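Local coordinates for protein alanine racemase 1 (Caldanaerobacter subterraneus subsp. tengcongensis MB4, PDB 4Y2W) that belongs to the alanine racemase family, pairing an eight-stranded alpha/beta barrel with a beta-rich C-terminal domain in a dimer, and carries bound alanine, at residues T103-D108 with G137-I142; E163-H168 with P202-A207; S167-A172 with K181-K186. The protein carries 1 engineered substitution. All blocks are in the same frame, centred on the assembly; numbering follows the deposited sequence.

All three contacts lie in the alpha/beta barrel. Contact 1 joins the end of its fourth strand to the loop after the fifth, contact 2 pairs the sixth and seventh strands, and contact 3 ties the loop after the sixth strand to the helix that follows. Contacts 2 and 3 share S167 and H168, with centres about 12 Å apart; the centres of contacts 1 and 2 lie about 11 Å apart. A probable hydrogen bond, T105 OG1 to Y166 OH at 2.6 Å, links contacts 1 and 2. R138 of contact 1 packs on H168, NH2 to ND1 3.7 Å, and both side chains line the pocket of a bound alanine.

Contact 1 of 3, residues T103-D108 with G137-I142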
loop_
_atom_site.group_PDB
_atom_site.type_symbol
_atom_site.label_atom_id
_atom_site.label_comp_id
_atom_site.label_asym_id
_atom_site.label_seq_id
_atom_site.Cartn_x
_atom_site.Cartn_y
_atom_site.Cartn_z
ATOM N N THR A 103 3.462 16.951 -20.304
ATOM C CA THR A 103 2.151 17.416 -20.723
ATOM C C THR A 103 1.247 17.536 -19.495
ATOM O O THR A 103 1.225 16.644 -18.642
ATOM C CB THR A 103 1.524 16.458 -21.755
ATOM O OG1 THR A 103 2.506 16.101 -22.735
ATOM C CG2 THR A 103 0.331 17.099 -22.443
ATOM N N GLN A 104 0.511 18.642 -19.415
ATOM C CA GLN A 104 -0.330 18.948 -18.263
ATOM C C GLN A 104 -1.803 19.065 -18.649
ATOM O O GLN A 104 -2.144 19.573 -19.717
ATOM C CB GLN A 104 0.130 20.258 -17.612
ATOM C CG GLN A 104 -0.648 20.670 -16.364
ATOM C CD GLN A 104 -0.535 19.659 -15.237
ATOM O OE1 GLN A 104 0.554 19.159 -14.943
ATOM N NE2 GLN A 104 -1.660 19.355 -14.597
ATOM N N THR A 105 -2.669 18.599 -17.757
ATOM C CA THR A 105 -4.107 18.721 -17.931
ATOM C C THR A 105 -4.564 20.113 -17.502
ATOM O O THR A 105 -4.133 20.620 -16.465
ATOM C CB THR A 105 -4.843 17.647 -17.113
ATOM O OG1 THR A 105 -4.487 16.354 -17.614
ATOM C CG2 THR A 105 -6.348 17.826 -17.210
ATOM N N VAL A 106 -5.437 20.723 -18.303
ATOM C CA VAL A 106 -5.938 22.072 -18.031
ATOM C C VAL A 106 -7.436 22.174 -18.327
ATOM O O VAL A 106 -7.902 21.709 -19.365
ATOM C CB VAL A 106 -5.195 23.129 -18.878
ATOM C CG1 VAL A 106 -5.663 24.536 -18.517
ATOM C CG2 VAL A 106 -3.687 22.997 -18.700
ATOM N N TYR A 107 -8.182 22.779 -17.409
ATOM C CA TYR A 107 -9.601 23.058 -17.632
ATOM C C TYR A 107 -10.069 24.359 -16.959
ATOM O O TYR A 107 -11.218 24.467 -16.531
ATOM C CB TYR A 107 -10.461 21.864 -17.186
ATOM C CG TYR A 107 -10.168 21.371 -15.784
ATOM C CD1 TYR A 107 -10.825 21.907 -14.682
ATOM C CD2 TYR A 107 -9.230 20.365 -15.562
ATOM C CE1 TYR A 107 -10.555 21.457 -13.401
ATOM C CE2 TYR A 107 -8.954 19.910 -14.284
ATOM C CZ TYR A 107 -9.620 20.459 -13.207
ATOM O OH TYR A 107 -9.352 20.013 -11.936
ATOM N N ASP A 108 -9.175 25.342 -16.876
ATOM C CA ASP A 108 -9.550 26.709 -16.519
ATOM C C ASP A 108 -8.452 27.679 -16.964
ATOM O O ASP A 108 -7.269 27.323 -16.987
ATOM C CB ASP A 108 -9.861 26.854 -15.023
ATOM C CG ASP A 108 -8.630 26.762 -14.150
ATOM O OD1 ASP A 108 -7.927 25.732 -14.219
ATOM O OD2 ASP A 108 -8.368 27.725 -13.396
ATOM N N GLY A 137 -18.592 13.899 -14.054
ATOM C CA GLY A 137 -18.693 14.842 -12.933
ATOM C C GLY A 137 -17.443 14.947 -12.071
ATOM O O GLY A 137 -17.514 15.394 -10.927
ATOM N N ARG A 138 -16.294 14.560 -12.623
ATOM C CA ARG A 138 -15.053 14.463 -11.858
ATOM C C ARG A 138 -14.179 15.708 -12.066
ATOM O O ARG A 138 -14.147 16.580 -11.194
ATOM C CB ARG A 138 -14.327 13.168 -12.224
ATOM C CG ARG A 138 -13.061 12.883 -11.440
ATOM C CD ARG A 138 -12.562 11.474 -11.731
ATOM N NE ARG A 138 -11.906 11.368 -13.033
ATOM C CZ ARG A 138 -11.387 10.247 -13.529
ATOM N NH1 ARG A 138 -11.442 9.111 -12.841
ATOM N NH2 ARG A 138 -10.815 10.257 -14.726
ATOM N N ILE A 139 -13.478 15.798 -13.198
ATOM C CA ILE A 139 -12.781 17.036 -13.570
ATOM C C ILE A 139 -13.040 17.392 -15.030
ATOM O O ILE A 139 -13.431 16.538 -15.828
ATOM C CB ILE A 139 -11.249 16.983 -13.321
ATOM C CG1 ILE A 139 -10.595 15.811 -14.056
ATOM C CG2 ILE A 139 -10.947 16.908 -11.834
ATOM C CD1 ILE A 139 -9.120 16.026 -14.334
ATOM N N GLY A 140 -12.807 18.661 -15.360
ATOM C CA GLY A 140 -12.992 19.174 -16.711
ATOM C C GLY A 140 -14.096 20.206 -16.771
ATOM O O GLY A 140 -14.833 20.402 -15.803
ATOM N N TYR A 141 -14.207 20.872 -17.917
ATOM C CA TYR A 141 -15.270 21.850 -18.138
ATOM C C TYR A 141 -16.637 21.181 -18.148
ATOM O O TYR A 141 -16.804 20.111 -18.737
ATOM C CB TYR A 141 -15.078 22.563 -19.477
ATOM C CG TYR A 141 -13.945 23.551 -19.504
ATOM C CD1 TYR A 141 -14.056 24.778 -18.856
ATOM C CD2 TYR A 141 -12.769 23.273 -20.197
ATOM C CE1 TYR A 141 -13.022 25.695 -18.886
ATOM C CE2 TYR A 141 -11.728 24.184 -20.235
ATOM C CZ TYR A 141 -11.858 25.393 -19.580
ATOM O OH TYR A 141 -10.821 26.298 -19.620
ATOM N N ILE A 142 -17.606 21.820 -17.499
ATOM C CA ILE A 142 -19.011 21.412 -17.601
ATOM C C ILE A 142 -19.836 22.433 -18.394
ATOM O O ILE A 142 -20.761 22.051 -19.113
ATOM C CB ILE A 142 -19.662 21.134 -16.220
ATOM C CG1 ILE A 142 -19.488 22.318 -15.259
ATOM C CG2 ILE A 142 -19.075 19.868 -15.614
ATOM C CD1 ILE A 142 -20.389 22.249 -14.044
#
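Y107 carries this contact, with the loop residues I139, G140 and Y141 packed round it. Both tyrosine rings are met over a face. The backbone N of G140 sits 3.7 Å above the plane of the Y107 ring, over its centre. In turn Y107 covers one face of the Y141 ring: its CB makes a CH-pi contact, 4.3 Å from the Y141 ring centroid and 22° off the normal, while the Y107 carbonyl O lies above one face, displaced toward the rim. With CG between the backbone N and the carbonyl carbon (chi1 51°), the Y107 ring is laid against G140 and reaches on to I139. H256 of the second subunit meets the Y107 ring edge-to-face. At G140 the backbone takes phi 115°, a conformation suited to a residue without a side chain, and its CA comes 3.7 Å from Y107 CG.

I139 packs at the far end of the Y107 ring. It crosses Y107 at about a right angle, bringing CB to 3.8 Å from Y107 CZ and CG2 into a van der Waals approach to Y107 OH at 3.5 Å. Separately, a looser touch joins T105 CG2 to I139 CD1 at 4.4 Å.

No hydrogen bond crosses the contact. Y141 OH lies 3.3 Å from D108 N at a poor angle, and bonds instead to E150 of helix 144-155.

D108 is the N-cap of helix 109-121, so the contact spans the turn from strand 103-106 into that helix. I139 rests on K131 of strand 126-131, and Y141 also packs on A147 and M154 of helix 144-155.

Contact 2 of 3, residues E163-H168 with P202-A207; sequences EGIYSH and PLKHIA
Y166 and H205 lie side by side and point the same way from neighbouring parallel strands. Their rings are nearly parallel, planes at 11°, but slid so far apart that they barely overlap, with centroids 4.9 Å from each other. What sits over the imidazole is instead Y166 CB, a CH-pi contact 3.3 Å from the H205 ring centroid and 15° off its normal. The bridged pairing of the two residues puts both side chains on one face of the sheet. There they share a first torsion, CG between the backbone N and the carbonyl carbon, which keeps the rings near parallel with Y166 CB over the imidazole. L203 O lies at the edge of the imidazole, in its plane.

L203 shares that face, beside the extended chain of E163, whose OE1 bonds to Y62 and H129. On the other face I165 and K204 are angled across each other, CG2 to CG 4.0 Å, and the K204 amine goes on to a salt bridge with D221. Farther along, S167 CB meets I206 CD1 at 3.8 Å.

The backbones fix this register. L203 N bonds to E163 O at 3.0 Å, I165 N to L203 O at 2.8 Å and H205 N to I165 O at 3.3 Å, whereas S167 N to H205 O is long and weak. I165 thus bonds to L203 and H205, the two neighbours of its partner K204, which is the parallel pattern. The strand axes cross at 25°.

Strand 160-166, helix 177-195 and strand 203-208 form a beta-alpha-beta unit of the barrel: I165, S167 and K204 are covered by F187 and I191 of the helix, and strands 126-131 and 222-224 continue the sheet on either side.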
loop_
_atom_site.group_PDB
_atom_site.type_symbol
_atom_site.label_atom_id
_atom_site.label_comp_id
_atom_site.label_asym_id
_atom_site.label_seq_id
_atom_site.Cartn_x
_atom_site.Cartn_y
_atom_site.Cartn_z
ATOM N N GLU A 163 -2.041 20.765 -27.688
ATOM C CA GLU A 163 -1.846 19.492 -28.387
ATOM C C GLU A 163 -3.038 18.544 -28.310
ATOM O O GLU A 163 -3.366 17.884 -29.296
ATOM C CB GLU A 163 -0.618 18.776 -27.825
ATOM C CG GLU A 163 -0.220 17.518 -28.580
ATOM C CD GLU A 163 0.908 16.772 -27.902
ATOM O OE1 GLU A 163 0.698 16.263 -26.783
ATOM O OE2 GLU A 163 2.004 16.689 -28.488
ATOM N N GLY A 164 -3.669 18.448 -27.143
ATOM C CA GLY A 164 -4.729 17.465 -26.939
ATOM C C GLY A 164 -5.989 17.984 -26.280
ATOM O O GLY A 164 -6.021 19.081 -25.718
ATOM N N ILE A 165 -7.041 17.180 -26.374
ATOM C CA ILE A 165 -8.304 17.449 -25.700
ATOM C C ILE A 165 -8.968 16.103 -25.431
ATOM O O ILE A 165 -9.023 15.252 -26.320
ATOM C CB ILE A 165 -9.225 18.377 -26.530
ATOM C CG1 ILE A 165 -10.552 18.612 -25.800
ATOM C CG2 ILE A 165 -9.480 17.807 -27.918
ATOM C CD1 ILE A 165 -11.328 19.812 -26.301
ATOM N N TYR A 166 -9.448 15.895 -24.208
ATOM C CA TYR A 166 -9.987 14.590 -23.843
ATOM C C TYR A 166 -11.081 14.619 -22.796
ATOM O O TYR A 166 -11.317 15.637 -22.143
ATOM C CB TYR A 166 -8.857 13.658 -23.394
ATOM C CG TYR A 166 -8.229 13.978 -22.054
ATOM C CD1 TYR A 166 -7.367 15.057 -21.904
ATOM C CD2 TYR A 166 -8.482 13.182 -20.938
ATOM C CE1 TYR A 166 -6.783 15.342 -20.679
ATOM C CE2 TYR A 166 -7.906 13.458 -19.710
ATOM C CZ TYR A 166 -7.055 14.538 -19.585
ATOM O OH TYR A 166 -6.483 14.811 -18.364
ATOM N N SER A 167 -11.751 13.477 -22.678
ATOM C CA SER A 167 -12.804 13.254 -21.696
ATOM C C SER A 167 -12.698 11.810 -21.194
ATOM O O SER A 167 -11.754 11.097 -21.544
ATOM C CB SER A 167 -14.177 13.521 -22.319
ATOM O OG SER A 167 -15.189 13.582 -21.328
ATOM N N HIS A 168 -13.666 11.387 -20.382
ATOM C CA HIS A 168 -13.632 10.074 -19.734
ATOM C C HIS A 168 -15.049 9.515 -19.593
ATOM O O HIS A 168 -15.955 10.226 -19.147
ATOM C CB HIS A 168 -12.976 10.207 -18.354
ATOM C CG HIS A 168 -12.413 8.927 -17.815
ATOM N ND1 HIS A 168 -11.095 8.566 -17.986
ATOM C CD2 HIS A 168 -12.984 7.934 -17.095
ATOM C CE1 HIS A 168 -10.879 7.399 -17.405
ATOM N NE2 HIS A 168 -12.011 6.994 -16.856
ATOM N N PRO A 202 -4.853 18.312 -32.513
ATOM C CA PRO A 202 -4.428 17.044 -33.125
ATOM C C PRO A 202 -4.778 15.773 -32.348
ATOM O O PRO A 202 -5.017 14.737 -32.971
ATOM C CB PRO A 202 -2.904 17.191 -33.262
ATOM C CG PRO A 202 -2.516 18.350 -32.416
ATOM C CD PRO A 202 -3.721 19.220 -32.253
ATOM N N LEU A 203 -4.810 15.842 -31.017
ATOM C CA LEU A 203 -5.064 14.651 -30.198
ATOM C C LEU A 203 -6.402 14.703 -29.458
ATOM O O LEU A 203 -6.506 15.246 -28.356
ATOM C CB LEU A 203 -3.907 14.409 -29.221
ATOM C CG LEU A 203 -2.779 13.510 -29.748
ATOM C CD1 LEU A 203 -2.240 13.997 -31.088
ATOM C CD2 LEU A 203 -1.658 13.408 -28.722
ATOM N N LYS A 204 -7.423 14.142 -30.094
ATOM C CA LYS A 204 -8.720 13.924 -29.467
ATOM C C LYS A 204 -8.757 12.479 -28.989
ATOM O O LYS A 204 -8.466 11.560 -29.763
ATOM C CB LYS A 204 -9.856 14.173 -30.465
ATOM C CG LYS A 204 -9.749 15.493 -31.222
ATOM C CD LYS A 204 -10.938 15.740 -32.140
ATOM C CE LYS A 204 -10.997 14.780 -33.323
ATOM N NZ LYS A 204 -9.848 14.942 -34.255
ATOM N N HIS A 205 -9.094 12.280 -27.717
ATOM C CA HIS A 205 -9.165 10.932 -27.143
ATOM C C HIS A 205 -10.137 10.866 -25.978
ATOM O O HIS A 205 -10.352 11.850 -25.278
ATOM C CB HIS A 205 -7.777 10.439 -26.718
ATOM C CG HIS A 205 -7.038 11.376 -25.813
ATOM N ND1 HIS A 205 -6.739 11.064 -24.506
ATOM C CD2 HIS A 205 -6.517 12.607 -26.033
ATOM C CE1 HIS A 205 -6.073 12.065 -23.956
ATOM N NE2 HIS A 205 -5.926 13.013 -24.863
ATOM N N ILE A 206 -10.733 9.694 -25.789
ATOM C CA ILE A 206 -11.767 9.509 -24.771
ATOM C C ILE A 206 -11.856 8.078 -24.217
ATOM O O ILE A 206 -12.296 7.878 -23.086
ATOM C CB ILE A 206 -13.142 9.952 -25.331
ATOM C CG1 ILE A 206 -14.191 10.053 -24.218
ATOM C CG2 ILE A 206 -13.608 9.010 -26.435
ATOM C CD1 ILE A 206 -15.445 10.792 -24.635
ATOM N N ALA A 207 -11.428 7.090 -25.001
ATOM C CA ALA A 207 -11.636 5.686 -24.663
ATOM C C ALA A 207 -10.608 5.130 -23.674
ATOM O O ALA A 207 -9.399 5.198 -23.913
ATOM C CB ALA A 207 -11.634 4.848 -25.935
#

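Contact 3 of 3, residues S167-A172 with K181-K186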
loop_
_atom_site.group_PDB
_atom_site.type_symbol
_atom_site.label_atom_id
_atom_site.label_comp_id
_atom_site.label_asym_id
_atom_site.label_seq_id
_atom_site.Cartn_x
_atom_site.Cartn_y
_atom_site.Cartn_z
ATOM N N SER A 167 -11.751 13.477 -22.678
ATOM C CA SER A 167 -12.804 13.254 -21.696
ATOM C C SER A 167 -12.698 11.810 -21.194
ATOM O O SER A 167 -11.754 11.097 -21.544
ATOM C CB SER A 167 -14.177 13.521 -22.319
ATOM O OG SER A 167 -15.189 13.582 -21.328
ATOM N N HIS A 168 -13.666 11.387 -20.382
ATOM C CA HIS A 168 -13.632 10.074 -19.734
ATOM C C HIS A 168 -15.049 9.515 -19.593
ATOM O O HIS A 168 -15.955 10.226 -19.147
ATOM C CB HIS A 168 -12.976 10.207 -18.354
ATOM C CG HIS A 168 -12.413 8.927 -17.815
ATOM N ND1 HIS A 168 -11.095 8.566 -17.986
ATOM C CD2 HIS A 168 -12.984 7.934 -17.095
ATOM C CE1 HIS A 168 -10.879 7.399 -17.405
ATOM N NE2 HIS A 168 -12.011 6.994 -16.856
ATOM N N PHE A 169 -15.235 8.249 -19.972
ATOM C CA PHE A 169 -16.549 7.602 -19.892
ATOM C C PHE A 169 -16.899 7.247 -18.448
ATOM O O PHE A 169 -16.061 6.713 -17.721
ATOM C CB PHE A 169 -16.598 6.330 -20.752
ATOM C CG PHE A 169 -16.607 6.590 -22.234
ATOM C CD1 PHE A 169 -17.620 7.346 -22.816
ATOM C CD2 PHE A 169 -15.619 6.063 -23.053
ATOM C CE1 PHE A 169 -17.635 7.581 -24.180
ATOM C CE2 PHE A 169 -15.631 6.293 -24.419
ATOM C CZ PHE A 169 -16.640 7.053 -24.983
ATOM N N ALA A 170 -18.142 7.524 -18.054
ATOM C CA ALA A 170 -18.606 7.272 -16.688
ATOM C C ALA A 170 -19.074 5.837 -16.456
ATOM O O ALA A 170 -18.952 5.326 -15.345
ATOM C CB ALA A 170 -19.721 8.240 -16.325
ATOM N N ALA A 171 -19.613 5.191 -17.490
ATOM C CA ALA A 171 -20.163 3.839 -17.348
ATOM C C ALA A 171 -19.853 2.943 -18.547
ATOM O O ALA A 171 -20.720 2.204 -19.015
ATOM C CB ALA A 171 -21.666 3.910 -17.108
ATOM N N ALA A 172 -18.614 3.000 -19.028
ATOM C CA ALA A 172 -18.158 2.109 -20.098
ATOM C C ALA A 172 -17.890 0.697 -19.563
ATOM O O ALA A 172 -18.175 -0.295 -20.243
ATOM C CB ALA A 172 -16.912 2.672 -20.767
ATOM N N LYS A 181 -22.616 6.672 -25.757
ATOM C CA LYS A 181 -22.973 7.354 -27.005
ATOM C C LYS A 181 -23.292 8.823 -26.716
ATOM O O LYS A 181 -22.864 9.711 -27.453
ATOM C CB LYS A 181 -24.170 6.666 -27.688
ATOM C CG LYS A 181 -24.186 6.747 -29.211
ATOM C CD LYS A 181 -24.852 8.012 -29.733
ATOM C CE LYS A 181 -24.761 8.107 -31.252
ATOM N NZ LYS A 181 -23.360 8.275 -31.742
ATOM N N GLU A 182 -24.028 9.067 -25.633
ATOM C CA GLU A 182 -24.394 10.422 -25.226
ATOM C C GLU A 182 -23.173 11.271 -24.886
ATOM O O GLU A 182 -23.088 12.425 -25.300
ATOM C CB GLU A 182 -25.346 10.378 -24.027
ATOM C CG GLU A 182 -25.746 11.744 -23.484
ATOM C CD GLU A 182 -26.751 11.657 -22.350
ATOM O OE1 GLU A 182 -27.046 10.534 -21.886
ATOM O OE2 GLU A 182 -27.244 12.720 -21.918
ATOM N N GLN A 183 -22.243 10.699 -24.122
ATOM C CA GLN A 183 -21.020 11.403 -23.728
ATOM C C GLN A 183 -20.138 11.689 -24.937
ATOM O O GLN A 183 -19.532 12.757 -25.037
ATOM C CB GLN A 183 -20.221 10.591 -22.702
ATOM C CG GLN A 183 -20.864 10.476 -21.330
ATOM C CD GLN A 183 -19.929 9.864 -20.302
ATOM O OE1 GLN A 183 -20.086 8.705 -19.913
ATOM N NE2 GLN A 183 -18.942 10.639 -19.862
ATOM N N PHE A 184 -20.066 10.724 -25.848
ATOM C CA PHE A 184 -19.263 10.866 -27.060
ATOM C C PHE A 184 -19.767 12.015 -27.937
ATOM O O PHE A 184 -18.981 12.846 -28.385
ATOM C CB PHE A 184 -19.262 9.557 -27.851
ATOM C CG PHE A 184 -18.349 9.571 -29.042
ATOM C CD1 PHE A 184 -16.984 9.390 -28.885
ATOM C CD2 PHE A 184 -18.855 9.767 -30.320
ATOM C CE1 PHE A 184 -16.138 9.407 -29.979
ATOM C CE2 PHE A 184 -18.014 9.783 -31.418
ATOM C CZ PHE A 184 -16.653 9.603 -31.248
ATOM N N ASP A 185 -21.079 12.062 -28.164
ATOM C CA ASP A 185 -21.689 13.107 -28.989
ATOM C C ASP A 185 -21.436 14.505 -28.415
ATOM O O ASP A 185 -20.999 15.397 -29.142
ATOM C CB ASP A 185 -23.196 12.864 -29.160
ATOM C CG ASP A 185 -23.506 11.654 -30.042
ATOM O OD1 ASP A 185 -22.572 11.058 -30.619
ATOM O OD2 ASP A 185 -24.696 11.300 -30.159
ATOM N N LYS A 186 -21.699 14.691 -27.121
ATOM C CA LYS A 186 -21.414 15.968 -26.452
ATOM C C LYS A 186 -19.985 16.418 -26.717
ATOM O O LYS A 186 -19.737 17.581 -27.037
ATOM C CB LYS A 186 -21.611 15.856 -24.942
ATOM C CG LYS A 186 -23.059 15.862 -24.492
ATOM C CD LYS A 186 -23.145 16.081 -22.991
ATOM C CE LYS A 186 -24.568 15.923 -22.485
ATOM N NZ LYS A 186 -24.654 16.130 -21.013
#
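The side-chain amide of Q183 grips the loop backbone at two points. A170 N gives a hydrogen bond to Q183 OE1 of 2.9 Å that is almost straight, 177° at the hydrogen, and arrives in the carbonyl plane on a lone pair. Q183 NE2 reaches H168 O at 3.1 Å, a weaker bond bent to 132°. Because A170 N is a donor, its bond calls for the amide oxygen at OE1, and the two bonds together should restrict the rotation of the amide.

The same oxygen lies at the edge of the F169 ring, near its plane, 4.0 Å from CD1. Ring and amide planes stand 87° apart, nearly perpendicular. A170 CB also touches Q183 OE1 at 3.6 Å. The F169 ring then reaches the helix itself, CE1 coming 4.5 Å from F184 CB in a loose apolar contact.

Several elements hold this first shell in place. Q183 projects from helix 177-195 with CG anti to the carbonyl carbon, and its chain is extended beyond CG, which carries the amide across to the loop. NE2 has a further partner in T134 OG1. F169 is packed by I206 and A211, and F184 meets the Y217 ring edge-to-face. The backbone of A170 is hydrogen-bonded to the second subunit.

A helix side chain thus pins the loop at the C-terminal end of a barrel strand, the end where TIM-barrel proteins carry their pockets. Here that stretch carries H168, whose side chain is about 4 Å from the bound alanine.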